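Local structure of xylose isomerase-like TIM barrel domain-containing protein (Sinorhizobium meliloti, 3JU2) at residues Leu8-Ala13 with Gln246-Phe251; Ala37-Gln42 with Gly64-Gly69; Cys100-Ala105 with Ala141-His146; Ala176-His181 with Ala203-Asp208. The protein is of unknown function but binds a zinc ion and has the TIM-barrel fold of the xylose isomerase-like family. All blocks are in the same frame, centred on the assembly; numbering follows the deposited sequence.

In the fold
An eight-stranded parallel barrel whose metal site lies at the C-terminal ends of its strands shows how distant parts of a chain can converge. Contact 1 pairs the first strand with the last and so closes the barrel. Contacts 2, 3 and 4 follow one another along the chain between those two ends, each joining successive strands or their extensions. Centres of contacts 1 and 4 are about 9 Å apart, since strands 201-206 and 246-248 are neighbours, while those of contacts 1 and 3 are about 15 Å apart across the barrel. Contacts 1, 3 and 4 supply the four zinc ligands, and contact 2 touches contact 1 beside them through Trp39 and Asn11.

Contact 1 (Leu8-Ala13 with Gln246-Phe251); sequences LSINLA and QEVEIF. With ZN (zinc ion), chain D.
Asn11 presents its carboxamide to two acidic side chains of segment 246-251, and the two are met differently. Asn11 ND2 gives a nearly straight hydrogen bond to Glu247 OE2 (2.9 Å, 162° at the hydrogen). The acceptor lies close to the amide plane, yet it is approached on its anti side and from out of the carboxylate plane, the two flat groups being turned 49° apart. Glu249 OE2 stands almost as near to Asn11 ND2, at 3.1 Å, but at an angle too poor for a hydrogen bond, while Glu249 CG brushes the amide carbon. On the other side of the amide, Asn11 OD1 closes an Asx turn by accepting from Ala13 N and also receives Trp39 NE1, so the rotation of the group is fixed from both ends. The Glu249 chain is fully extended, with CG opposite the backbone N (chi1 -172°), and this carries its OE1 to the zinc ion at 2.1 Å.

The backbones behind these groups are the first and last strands of the TIM barrel, and their parallel ladder seals it: Ser9 N bonds to Gln246 O at 2.8 Å, Val248 N to Ser9 O, and Asn11 N to Val248 O. Ser9 and Glu247 share the inner face, where Thr63 bonds to both. On the outer face Leu8 CD1 meets Val248 CG2 at 3.6 Å, and Ile10 lies side by side with Val248, its CD1 3.8 Å from Val248 CB, beneath helix 261-276. Beyond the strands, Ala13 CB sits at the edge of the Phe251 ring, 3.5 Å from Phe251 CE1.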
loop_
_atom_site.group_PDB
_atom_site.type_symbol
_atom_site.label_atom_id
_atom_site.label_comp_id
_atom_site.label_asym_id
_atom_site.label_seq_id
_atom_site.Cartn_x
_atom_site.Cartn_y
_atom_site.Cartn_z
ATOM N N LEU A 8 26.214 -3.748 9.500
ATOM C CA LEU A 8 24.971 -4.426 9.897
ATOM C C LEU A 8 24.476 -3.920 11.241
ATOM O O LEU A 8 25.245 -3.792 12.198
ATOM C CB LEU A 8 25.150 -5.946 9.932
ATOM C CG LEU A 8 23.958 -6.843 10.312
ATOM C CD1 LEU A 8 22.788 -6.664 9.343
ATOM C CD2 LEU A 8 24.387 -8.290 10.339
ATOM N N SER A 9 23.182 -3.596 11.295
ATOM C CA SER A 9 22.527 -3.250 12.543
ATOM C C SER A 9 21.305 -4.164 12.745
ATOM O O SER A 9 20.723 -4.664 11.769
ATOM C CB SER A 9 22.101 -1.789 12.552
ATOM O OG SER A 9 21.516 -1.408 13.791
ATOM N N ILE A 10 20.943 -4.389 14.004
ATOM C CA ILE A 10 19.776 -5.202 14.326
ATOM C C ILE A 10 18.784 -4.358 15.097
ATOM O O ILE A 10 19.047 -3.900 16.220
ATOM C CB ILE A 10 20.125 -6.517 15.121
ATOM C CG1 ILE A 10 21.106 -7.412 14.347
ATOM C CG2 ILE A 10 18.847 -7.265 15.564
ATOM C CD1 ILE A 10 20.611 -8.039 13.020
ATOM N N ASN A 11 17.630 -4.133 14.477
ATOM C CA ASN A 11 16.506 -3.552 15.193
ATOM C C ASN A 11 15.988 -4.672 16.108
ATOM O O ASN A 11 15.697 -5.762 15.645
ATOM C CB ASN A 11 15.437 -3.071 14.201
ATOM C CG ASN A 11 14.240 -2.444 14.882
ATOM O OD1 ASN A 11 13.627 -3.046 15.759
ATOM N ND2 ASN A 11 13.868 -1.234 14.445
ATOM N N LEU A 12 15.897 -4.390 17.398
ATOM C CA LEU A 12 15.690 -5.445 18.413
ATOM C C LEU A 12 14.291 -6.066 18.400
ATOM O O LEU A 12 14.041 -7.070 19.075
ATOM C CB LEU A 12 16.006 -4.916 19.800
ATOM C CG LEU A 12 17.410 -4.354 20.045
ATOM C CD1 LEU A 12 17.628 -4.062 21.519
ATOM C CD2 LEU A 12 18.517 -5.249 19.491
ATOM N N ALA A 13 13.382 -5.470 17.628
ATOM C CA ALA A 13 12.098 -6.103 17.345
ATOM C C ALA A 13 12.270 -7.453 16.669
ATOM O O ALA A 13 11.424 -8.319 16.831
ATOM C CB ALA A 13 11.233 -5.217 16.518
ATOM N N GLN A 246 22.923 -0.964 7.542
ATOM C CA GLN A 246 21.628 -1.524 7.185
ATOM C C GLN A 246 21.038 -2.187 8.435
ATOM O O GLN A 246 21.666 -3.069 9.018
ATOM C CB GLN A 246 21.770 -2.568 6.091
ATOM C CG GLN A 246 22.289 -2.000 4.773
ATOM C CD GLN A 246 22.409 -3.034 3.714
ATOM O OE1 GLN A 246 21.456 -3.763 3.411
ATOM N NE2 GLN A 246 23.581 -3.103 3.106
ATOM N N GLU A 247 19.831 -1.766 8.814
ATOM C CA GLU A 247 19.194 -2.178 10.058
ATOM C C GLU A 247 18.099 -3.224 9.823
ATOM O O GLU A 247 17.042 -2.937 9.252
ATOM C CB GLU A 247 18.677 -0.950 10.797
ATOM C CG GLU A 247 17.852 -1.202 12.069
ATOM C CD GLU A 247 17.083 0.043 12.525
ATOM O OE1 GLU A 247 17.714 1.126 12.684
ATOM O OE2 GLU A 247 15.842 -0.057 12.735
ATOM N N VAL A 248 18.371 -4.452 10.258
ATOM C CA VAL A 248 17.397 -5.537 10.177
ATOM C C VAL A 248 16.186 -5.371 11.111
ATOM O O VAL A 248 16.308 -5.449 12.347
ATOM C CB VAL A 248 18.044 -6.911 10.429
ATOM C CG1 VAL A 248 17.018 -8.023 10.217
ATOM C CG2 VAL A 248 19.193 -7.133 9.484
ATOM N N GLU A 249 15.017 -5.198 10.498
ATOM C CA GLU A 249 13.738 -5.109 11.222
ATOM C C GLU A 249 12.700 -6.095 10.666
ATOM O O GLU A 249 12.079 -5.875 9.603
ATOM C CB GLU A 249 13.207 -3.670 11.203
ATOM C CG GLU A 249 11.970 -3.456 12.093
ATOM C CD GLU A 249 11.456 -2.040 12.020
ATOM O OE1 GLU A 249 11.473 -1.486 10.908
ATOM O OE2 GLU A 249 11.051 -1.475 13.059
ATOM N N ILE A 250 12.532 -7.207 11.377
ATOM C CA ILE A 250 11.662 -8.289 10.940
ATOM C C ILE A 250 10.589 -8.512 12.017
ATOM O O ILE A 250 10.935 -8.709 13.172
ATOM C CB ILE A 250 12.464 -9.610 10.742
ATOM C CG1 ILE A 250 13.460 -9.471 9.572
ATOM C CG2 ILE A 250 11.515 -10.773 10.462
ATOM C CD1 ILE A 250 14.466 -10.588 9.512
ATOM N N PHE A 251 9.309 -8.427 11.649
ATOM C CA PHE A 251 8.237 -8.871 12.560
ATOM C C PHE A 251 7.737 -10.159 11.961
ATOM O O PHE A 251 7.158 -10.155 10.852
ATOM C CB PHE A 251 7.068 -7.877 12.672
ATOM C CG PHE A 251 7.475 -6.436 12.923
ATOM C CD1 PHE A 251 8.569 -6.107 13.717
ATOM C CD2 PHE A 251 6.700 -5.406 12.409
ATOM C CE1 PHE A 251 8.924 -4.762 13.942
ATOM C CE2 PHE A 251 7.043 -4.062 12.634
ATOM C CZ PHE A 251 8.157 -3.747 13.408
HETATM ZN ZN ZN D . 11.410 0.146 9.621
#

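Contact 2 (Ala37-Gln42 with Gly64-Gly69); sequences APWRDQ and GLCRGG
The indole of Trp39 lies over Cys66, whose CB sits 3.5 Å from the centroid of the five-membered ring, almost on its normal, in a CH-pi contact. Cys66 SG is farther along the same face and makes a sulfur-aromatic contact. At the outer end of the indole, Trp39 CZ3 comes over one face of the Arg67 guanidinium, 3.4 Å from Arg67 NE, with the two planes 44° apart. Arg40 reaches along the strand instead: its NH1 bonds to Arg67 O at 3.1 Å (162° at the hydrogen), with the acceptor in the guanidinium plane.

Beneath the side chains, Cys66 N bonds to Pro38 O at 3.1 Å and Arg40 N to Cys66 O at 2.8 Å, so the turn into helix 40-46 is stitched to strand 61-69 on both flanks of Trp39. A cis peptide precedes Arg67. Its CG stands between the backbone N and the carbonyl carbon (chi1 63°), and a bend at chi2 brings the guanidinium beside the indole.

Farther out, Gln42 OE1 accepts from Trp39 N at 2.9 Å across the first turn of the helix. Trp39 NE1 bonds to Asn11 OD1, Arg16 makes a cation-pi contact with the indole, and Arg40 NH2 forms a salt bridge with Asp85.

The indole is thus gripped at its N-H and over a face, and it touches the zinc ligand Glu249, forming part of the wall beside the metal site of the TIM barrel. Arg67 NH2 bonds to a glycerol, probably from the crystallisation liquor; such molecules often mark pockets, so the guanidinium may line one beside the metal site.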
loop_
_atom_site.group_PDB
_atom_site.type_symbol
_atom_site.label_atom_id
_atom_site.label_comp_id
_atom_site.label_asym_id
_atom_site.label_seq_id
_atom_site.Cartn_x
_atom_site.Cartn_y
_atom_site.Cartn_z
ATOM N N ALA A 37 19.051 -1.057 17.057
ATOM C CA ALA A 37 17.980 -0.094 17.253
ATOM C C ALA A 37 16.974 -0.666 18.267
ATOM O O ALA A 37 16.179 -1.543 17.929
ATOM C CB ALA A 37 17.301 0.247 15.946
ATOM N N PRO A 38 17.031 -0.176 19.513
ATOM C CA PRO A 38 16.124 -0.656 20.548
ATOM C C PRO A 38 14.787 0.059 20.507
ATOM O O PRO A 38 14.640 1.096 19.839
ATOM C CB PRO A 38 16.856 -0.303 21.837
ATOM C CG PRO A 38 17.605 0.961 21.481
ATOM C CD PRO A 38 17.967 0.844 20.020
ATOM N N TRP A 39 13.822 -0.498 21.236
ATOM C CA TRP A 39 12.492 0.078 21.359
ATOM C C TRP A 39 12.359 0.687 22.750
ATOM O O TRP A 39 13.016 0.242 23.703
ATOM C CB TRP A 39 11.413 -0.988 21.076
ATOM C CG TRP A 39 11.287 -1.302 19.596
ATOM C CD1 TRP A 39 12.263 -1.800 18.770
ATOM C CD2 TRP A 39 10.132 -1.114 18.776
ATOM N NE1 TRP A 39 11.778 -1.931 17.492
ATOM C CE2 TRP A 39 10.475 -1.511 17.468
ATOM C CE3 TRP A 39 8.834 -0.650 19.020
ATOM C CZ2 TRP A 39 9.557 -1.470 16.405
ATOM C CZ3 TRP A 39 7.934 -0.610 17.968
ATOM C CH2 TRP A 39 8.307 -1.001 16.672
ATOM N N ARG A 40 11.525 1.712 22.856
ATOM C CA ARG A 40 11.355 2.449 24.097
ATOM C C ARG A 40 10.871 1.578 25.270
ATOM O O ARG A 40 11.318 1.773 26.388
ATOM C CB ARG A 40 10.453 3.652 23.878
ATOM C CG ARG A 40 11.143 4.750 23.073
ATOM C CD ARG A 40 10.151 5.769 22.623
ATOM N NE ARG A 40 9.678 6.563 23.743
ATOM C CZ ARG A 40 8.564 7.281 23.732
ATOM N NH1 ARG A 40 7.798 7.303 22.651
ATOM N NH2 ARG A 40 8.221 7.984 24.801
ATOM N N ASP A 41 10.014 0.592 24.999
ATOM C CA ASP A 41 9.563 -0.336 26.055
ATOM C C ASP A 41 10.670 -1.272 26.572
ATOM O O ASP A 41 10.717 -1.577 27.766
ATOM C CB ASP A 41 8.289 -1.103 25.647
ATOM C CG ASP A 41 8.492 -2.055 24.471
ATOM O OD1 ASP A 41 9.445 -1.901 23.681
ATOM O OD2 ASP A 41 7.663 -2.976 24.332
ATOM N N GLN A 42 11.572 -1.677 25.677
ATOM C CA GLN A 42 12.763 -2.468 26.024
ATOM C C GLN A 42 13.727 -1.693 26.917
ATOM O O GLN A 42 14.309 -2.246 27.856
ATOM C CB GLN A 42 13.495 -2.934 24.761
ATOM C CG GLN A 42 12.636 -3.765 23.835
ATOM C CD GLN A 42 13.351 -4.148 22.564
ATOM O OE1 GLN A 42 13.951 -3.305 21.897
ATOM N NE2 GLN A 42 13.282 -5.424 22.209
ATOM N N GLY A 64 18.943 3.994 15.414
ATOM C CA GLY A 64 17.658 4.584 15.664
ATOM C C GLY A 64 17.149 4.237 17.040
ATOM O O GLY A 64 17.562 3.263 17.605
ATOM N N LEU A 65 16.257 5.054 17.566
ATOM C CA LEU A 65 15.343 4.672 18.611
ATOM C C LEU A 65 13.916 4.562 18.098
ATOM O O LEU A 65 13.429 5.463 17.490
ATOM C CB LEU A 65 15.398 5.676 19.749
ATOM C CG LEU A 65 14.567 5.361 20.987
ATOM C CD1 LEU A 65 15.035 4.152 21.678
ATOM C CD2 LEU A 65 14.507 6.478 21.922
ATOM N N CYS A 66 13.294 3.412 18.333
ATOM C CA CYS A 66 11.891 3.221 18.004
ATOM C C CYS A 66 11.042 3.420 19.249
ATOM O O CYS A 66 11.449 3.065 20.355
ATOM C CB CYS A 66 11.662 1.822 17.429
ATOM S SG CYS A 66 12.544 1.496 15.885
ATOM N N ARG A 67 9.858 3.989 19.063
ATOM C CA ARG A 67 9.664 5.074 18.134
ATOM C C ARG A 67 8.934 6.248 18.767
ATOM O O ARG A 67 8.301 6.121 19.777
ATOM C CB ARG A 67 8.868 4.597 16.933
ATOM C CG ARG A 67 7.486 4.130 17.285
ATOM C CD ARG A 67 7.249 2.687 17.019
ATOM N NE ARG A 67 6.025 2.237 17.659
ATOM C CZ ARG A 67 5.061 1.564 17.058
ATOM N NH1 ARG A 67 3.991 1.206 17.733
ATOM N NH2 ARG A 67 5.160 1.236 15.778
ATOM N N GLY A 68 9.038 7.392 18.130
ATOM C CA GLY A 68 8.122 8.474 18.361
ATOM C C GLY A 68 7.028 8.548 17.331
ATOM O O GLY A 68 6.872 7.666 16.533
ATOM N N GLY A 69 6.261 9.617 17.371
ATOM C CA GLY A 69 5.175 9.827 16.445
ATOM C C GLY A 69 3.820 9.774 17.109
ATOM O O GLY A 69 3.629 10.250 18.179
#

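Contact 3 (Cys100-Ala105 with Ala141-His146); sequences CLVLVA and AIEPLH. With ZN (zinc ion), chain D.
Leu103 and Ala141 carry the backbone pairing, a parallel ladder. Leu101 O accepts from Ala141 N at 2.8 Å, Ala141 O from Leu103 N at 2.6 Å, and Leu103 O from Glu143 N at 3.0 Å. In the last bond the donor lies in the carbonyl plane. Where the strands part, one water takes over the pairing: it donates to Leu103 O and to Glu143 O and accepts from Ala105 N, bridging the two segments just past the ladder.

The metal bond belongs to Glu143. Its chain is extended throughout, CG lying opposite the backbone N (chi1 174°), and Glu143 OE2 reaches the zinc ion at 2.1 Å. The other oxygen, OE1, is pressed against a methyl group, with Val102 CG1 only 3.2 Å away, so the carboxylate has an apolar flank.

Apolar contacts complete the interface. Cys100 SG touches Ala141 CB at 3.7 Å. Val104 and Leu145 cross at about a right angle, with Val104 CG1 3.9 Å from Leu145 CD2, while Val104 CG2 runs alongside Glu143 and faces its OE1 at 3.9 Å. An alanine at Val104 would strip both methyls, which would probably leave the Leu145 branches freer to turn and Glu143 OE1 without part of its hydrophobic screen.

The segments are the successive strands of a beta-alpha-beta unit of the TIM barrel, joined by helix 115-136. Strand 61-69 pairs with the far side of strand 101-104. Helix 76-96 packs against Leu101 and Leu103, helix 159-169 covers Ile142, and His181 of helix 179-182 touches both Glu143 and Leu145.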
loop_
_atom_site.group_PDB
_atom_site.type_symbol
_atom_site.label_atom_id
_atom_site.label_comp_id
_atom_site.label_asym_id
_atom_site.label_seq_id
_atom_site.Cartn_x
_atom_site.Cartn_y
_atom_site.Cartn_z
ATOM N N CYS A 100 19.141 8.760 15.185
ATOM C CA CYS A 100 17.861 9.424 14.915
ATOM C C CYS A 100 16.778 8.850 15.827
ATOM O O CYS A 100 16.923 7.742 16.354
ATOM C CB CYS A 100 17.431 9.253 13.442
ATOM S SG CYS A 100 17.122 7.535 12.965
ATOM N N LEU A 101 15.727 9.634 16.042
ATOM C CA LEU A 101 14.476 9.122 16.592
ATOM C C LEU A 101 13.534 8.831 15.430
ATOM O O LEU A 101 13.159 9.748 14.678
ATOM C CB LEU A 101 13.822 10.122 17.551
ATOM C CG LEU A 101 12.445 9.732 18.102
ATOM C CD1 LEU A 101 12.539 8.543 19.092
ATOM C CD2 LEU A 101 11.796 10.931 18.749
ATOM N N VAL A 102 13.154 7.557 15.285
ATOM C CA VAL A 102 12.222 7.135 14.237
ATOM C C VAL A 102 10.800 7.612 14.572
ATOM O O VAL A 102 10.333 7.425 15.688
ATOM C CB VAL A 102 12.257 5.573 14.030
ATOM C CG1 VAL A 102 11.172 5.093 13.037
ATOM C CG2 VAL A 102 13.634 5.124 13.565
ATOM N N LEU A 103 10.118 8.224 13.610
ATOM C CA LEU A 103 8.738 8.680 13.808
ATOM C C LEU A 103 7.751 7.874 12.965
ATOM O O LEU A 103 7.876 7.803 11.735
ATOM C CB LEU A 103 8.589 10.163 13.467
ATOM C CG LEU A 103 9.442 11.194 14.214
ATOM C CD1 LEU A 103 9.077 12.579 13.713
ATOM C CD2 LEU A 103 9.284 11.115 15.724
ATOM N N VAL A 104 6.786 7.264 13.650
ATOM C CA VAL A 104 5.680 6.549 13.000
ATOM C C VAL A 104 4.436 7.395 13.255
ATOM O O VAL A 104 4.031 7.605 14.402
ATOM C CB VAL A 104 5.531 5.114 13.531
ATOM C CG1 VAL A 104 4.249 4.471 13.002
ATOM C CG2 VAL A 104 6.764 4.281 13.154
ATOM N N ALA A 105 3.868 7.889 12.164
ATOM C CA ALA A 105 3.010 9.069 12.184
ATOM C C ALA A 105 1.753 8.974 13.066
ATOM O O ALA A 105 1.367 9.964 13.677
ATOM C CB ALA A 105 2.646 9.469 10.768
ATOM N N ALA A 141 13.650 11.110 12.247
ATOM C CA ALA A 141 13.498 10.331 11.025
ATOM C C ALA A 141 12.039 9.940 10.820
ATOM O O ALA A 141 11.497 9.098 11.551
ATOM C CB ALA A 141 14.419 9.088 11.024
ATOM N N ILE A 142 11.396 10.592 9.856
ATOM C CA ILE A 142 10.051 10.196 9.443
ATOM C C ILE A 142 10.176 8.866 8.720
ATOM O O ILE A 142 10.890 8.752 7.724
ATOM C CB ILE A 142 9.408 11.237 8.491
ATOM C CG1 ILE A 142 9.281 12.598 9.203
ATOM C CG2 ILE A 142 8.043 10.737 7.959
ATOM C CD1 ILE A 142 8.845 13.706 8.272
ATOM N N GLU A 143 9.480 7.851 9.214
ATOM C CA GLU A 143 9.504 6.576 8.520
ATOM C C GLU A 143 8.191 6.436 7.763
ATOM O O GLU A 143 7.147 6.199 8.398
ATOM C CB GLU A 143 9.708 5.415 9.503
ATOM C CG GLU A 143 9.585 4.061 8.836
ATOM C CD GLU A 143 9.905 2.905 9.775
ATOM O OE1 GLU A 143 9.725 3.024 11.005
ATOM O OE2 GLU A 143 10.310 1.858 9.262
ATOM N N PRO A 144 8.225 6.616 6.421
ATOM C CA PRO A 144 6.992 6.363 5.711
ATOM C C PRO A 144 6.600 4.887 5.867
ATOM O O PRO A 144 7.466 4.006 5.786
ATOM C CB PRO A 144 7.344 6.668 4.256
ATOM C CG PRO A 144 8.819 6.597 4.164
ATOM C CD PRO A 144 9.321 7.012 5.501
ATOM N N LEU A 145 5.328 4.648 6.163
ATOM C CA LEU A 145 4.822 3.282 6.343
ATOM C C LEU A 145 4.058 2.812 5.138
ATOM O O LEU A 145 3.435 3.601 4.410
ATOM C CB LEU A 145 3.956 3.161 7.601
ATOM C CG LEU A 145 4.621 2.446 8.787
ATOM C CD1 LEU A 145 5.827 3.183 9.346
ATOM C CD2 LEU A 145 3.585 2.193 9.914
ATOM N N HIS A 146 4.109 1.508 4.905
ATOM C CA HIS A 146 3.323 0.903 3.850
ATOM C C HIS A 146 1.876 1.455 3.828
ATOM O O HIS A 146 1.246 1.612 4.887
ATOM C CB HIS A 146 3.264 -0.618 4.033
ATOM C CG HIS A 146 2.890 -1.334 2.783
ATOM N ND1 HIS A 146 1.611 -1.319 2.271
ATOM C CD2 HIS A 146 3.641 -2.052 1.909
ATOM C CE1 HIS A 146 1.586 -2.012 1.143
ATOM N NE2 HIS A 146 2.800 -2.484 0.915
HETATM ZN ZN ZN D . 11.410 0.146 9.621
HETATM O O HOH W 1 5.456 7.765 9.760
#

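Contact 4 (Ala176-His181 with Ala203-Asp208); sequences AIDVYH and AHHICD. With ZN (zinc ion), chain D.
Asp178 meets His205 on the neighbouring strand, and its side chain can be followed outward from the backbone. Asp178 CB already lies near His205 CB, and CG is closer still, 3.5 Å from His205 CB, with carboxylate and imidazole planes 60° apart. At the branch the two oxygens diverge. Asp178 OD1 accepts from Tyr180 N at 3.0 Å, the donor coming from above the carboxylate plane; this caps the helix that starts right after Asp178. The same oxygen has Cys207 SG 3.8 Å away. Asp178 OD2 binds the zinc ion at 2.0 Å and also takes a hydrogen bond from Arg220. His205 ND1 joins the same metal at 2.3 Å, the imidazole swung there by a first torsion that sets CG opposite the carbonyl carbon (chi1 -60°).

The parallel ladder underneath runs from Ile177 N to Ala203 O, from His205 N to Ile177 O, and from Val179 N to His205 O at 3.1 Å. It fixes two adjacent barrel strands, 173-178 and 201-206, with their ligands side by side.

Past the strands, Tyr180 CB touches Cys207 SG at 3.6 Å, and the ring turns its edge to Asp208 O, which is 3.4 Å from Tyr180 CE1. An alanine in place of Tyr180 would take away the ring, which would probably open a gap beside Cys207 SG and Asp208 O and cost Trp209 one of its ring contacts.

With one oxygen held by a helix N-terminus and the other by metal and arginine, the Asp178 carboxylate has little freedom to rotate. Asp178 is therefore likely to be a rigid ligand of the zinc ion, whose site His205, Glu143 and Glu249 complete.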
loop_
_atom_site.group_PDB
_atom_site.type_symbol
_atom_site.label_atom_id
_atom_site.label_comp_id
_atom_site.label_asym_id
_atom_site.label_seq_id
_atom_site.Cartn_x
_atom_site.Cartn_y
_atom_site.Cartn_z
ATOM N N ALA A 176 13.677 7.735 7.485
ATOM C CA ALA A 176 14.111 6.350 7.647
ATOM C C ALA A 176 13.491 5.581 6.486
ATOM O O ALA A 176 12.266 5.537 6.362
ATOM C CB ALA A 176 13.629 5.773 8.990
ATOM N N ILE A 177 14.328 5.044 5.606
ATOM C CA ILE A 177 13.856 4.300 4.466
ATOM C C ILE A 177 13.828 2.809 4.815
ATOM O O ILE A 177 14.876 2.169 4.891
ATOM C CB ILE A 177 14.728 4.536 3.198
ATOM C CG1 ILE A 177 14.795 6.035 2.862
ATOM C CG2 ILE A 177 14.218 3.694 2.011
ATOM C CD1 ILE A 177 15.764 6.363 1.739
ATOM N N ASP A 178 12.622 2.281 5.028
ATOM C CA ASP A 178 12.418 0.833 5.277
ATOM C C ASP A 178 11.917 0.174 4.010
ATOM O O ASP A 178 10.832 0.513 3.489
ATOM C CB ASP A 178 11.424 0.638 6.436
ATOM C CG ASP A 178 11.279 -0.856 6.904
ATOM O OD1 ASP A 178 11.484 -1.823 6.149
ATOM O OD2 ASP A 178 10.969 -1.045 8.098
ATOM N N VAL A 179 12.675 -0.793 3.501
ATOM C CA VAL A 179 12.312 -1.478 2.259
ATOM C C VAL A 179 10.894 -2.091 2.276
ATOM O O VAL A 179 10.238 -2.146 1.240
ATOM C CB VAL A 179 13.375 -2.541 1.833
ATOM C CG1 VAL A 179 14.764 -1.882 1.657
ATOM C CG2 VAL A 179 13.435 -3.755 2.831
ATOM N N TYR A 180 10.422 -2.522 3.455
ATOM C CA TYR A 180 9.093 -3.136 3.583
ATOM C C TYR A 180 8.020 -2.116 3.210
ATOM O O TYR A 180 7.049 -2.446 2.536
ATOM C CB TYR A 180 8.842 -3.640 5.005
ATOM C CG TYR A 180 7.786 -4.719 5.057
ATOM C CD1 TYR A 180 8.070 -5.999 4.588
ATOM C CD2 TYR A 180 6.504 -4.458 5.569
ATOM C CE1 TYR A 180 7.096 -7.010 4.614
ATOM C CE2 TYR A 180 5.519 -5.470 5.628
ATOM C CZ TYR A 180 5.834 -6.745 5.154
ATOM O OH TYR A 180 4.893 -7.743 5.188
ATOM N N HIS A 181 8.246 -0.883 3.636
ATOM C CA HIS A 181 7.290 0.194 3.434
ATOM C C HIS A 181 7.302 0.840 2.044
ATOM O O HIS A 181 6.278 1.350 1.605
ATOM C CB HIS A 181 7.496 1.225 4.533
ATOM C CG HIS A 181 7.296 0.670 5.909
ATOM N ND1 HIS A 181 6.294 -0.234 6.210
ATOM C CD2 HIS A 181 7.953 0.905 7.067
ATOM C CE1 HIS A 181 6.354 -0.535 7.497
ATOM N NE2 HIS A 181 7.353 0.143 8.036
ATOM N N ALA A 203 18.327 6.683 8.008
ATOM C CA ALA A 203 18.374 5.248 8.299
ATOM C C ALA A 203 17.899 4.425 7.126
ATOM O O ALA A 203 17.144 4.912 6.270
ATOM C CB ALA A 203 17.534 4.916 9.556
ATOM N N HIS A 204 18.325 3.165 7.103
ATOM C CA HIS A 204 17.927 2.225 6.078
ATOM C C HIS A 204 17.576 0.895 6.769
ATOM O O HIS A 204 18.432 0.269 7.423
ATOM C CB HIS A 204 19.058 2.074 5.050
ATOM C CG HIS A 204 18.819 1.030 4.010
ATOM N ND1 HIS A 204 19.847 0.473 3.290
ATOM C CD2 HIS A 204 17.680 0.465 3.535
ATOM C CE1 HIS A 204 19.365 -0.408 2.436
ATOM N NE2 HIS A 204 18.051 -0.437 2.567
ATOM N N HIS A 205 16.316 0.482 6.646
ATOM C CA HIS A 205 15.853 -0.754 7.311
ATOM C C HIS A 205 15.647 -1.830 6.289
ATOM O O HIS A 205 15.113 -1.579 5.197
ATOM C CB HIS A 205 14.554 -0.559 8.093
ATOM C CG HIS A 205 14.637 0.460 9.184
ATOM N ND1 HIS A 205 13.581 0.713 10.031
ATOM C CD2 HIS A 205 15.634 1.289 9.573
ATOM C CE1 HIS A 205 13.917 1.665 10.882
ATOM N NE2 HIS A 205 15.158 2.032 10.627
ATOM N N ILE A 206 16.035 -3.039 6.645
ATOM C CA ILE A 206 15.976 -4.150 5.741
ATOM C C ILE A 206 15.229 -5.367 6.282
ATOM O O ILE A 206 15.107 -5.527 7.443
ATOM C CB ILE A 206 17.355 -4.512 5.190
ATOM C CG1 ILE A 206 18.343 -4.743 6.318
ATOM C CG2 ILE A 206 17.872 -3.418 4.342
ATOM C CD1 ILE A 206 19.507 -5.597 5.939
ATOM N N CYS A 207 14.761 -6.192 5.367
ATOM C CA CYS A 207 13.839 -7.288 5.558
ATOM C C CYS A 207 13.339 -7.633 4.176
ATOM O O CYS A 207 13.916 -7.210 3.239
ATOM C CB CYS A 207 12.700 -6.926 6.489
ATOM S SG CYS A 207 11.704 -5.602 6.001
ATOM N N ASP A 208 12.281 -8.398 4.038
ATOM C CA ASP A 208 11.807 -8.771 2.731
ATOM C C ASP A 208 10.304 -8.876 2.686
ATOM O O ASP A 208 9.667 -9.041 3.672
ATOM C CB ASP A 208 12.441 -10.073 2.259
ATOM C CG ASP A 208 12.804 -10.071 0.783
ATOM O OD1 ASP A 208 13.701 -10.809 0.423
ATOM O OD2 ASP A 208 12.197 -9.378 -0.010
HETATM ZN ZN ZN D . 11.410 0.146 9.621
#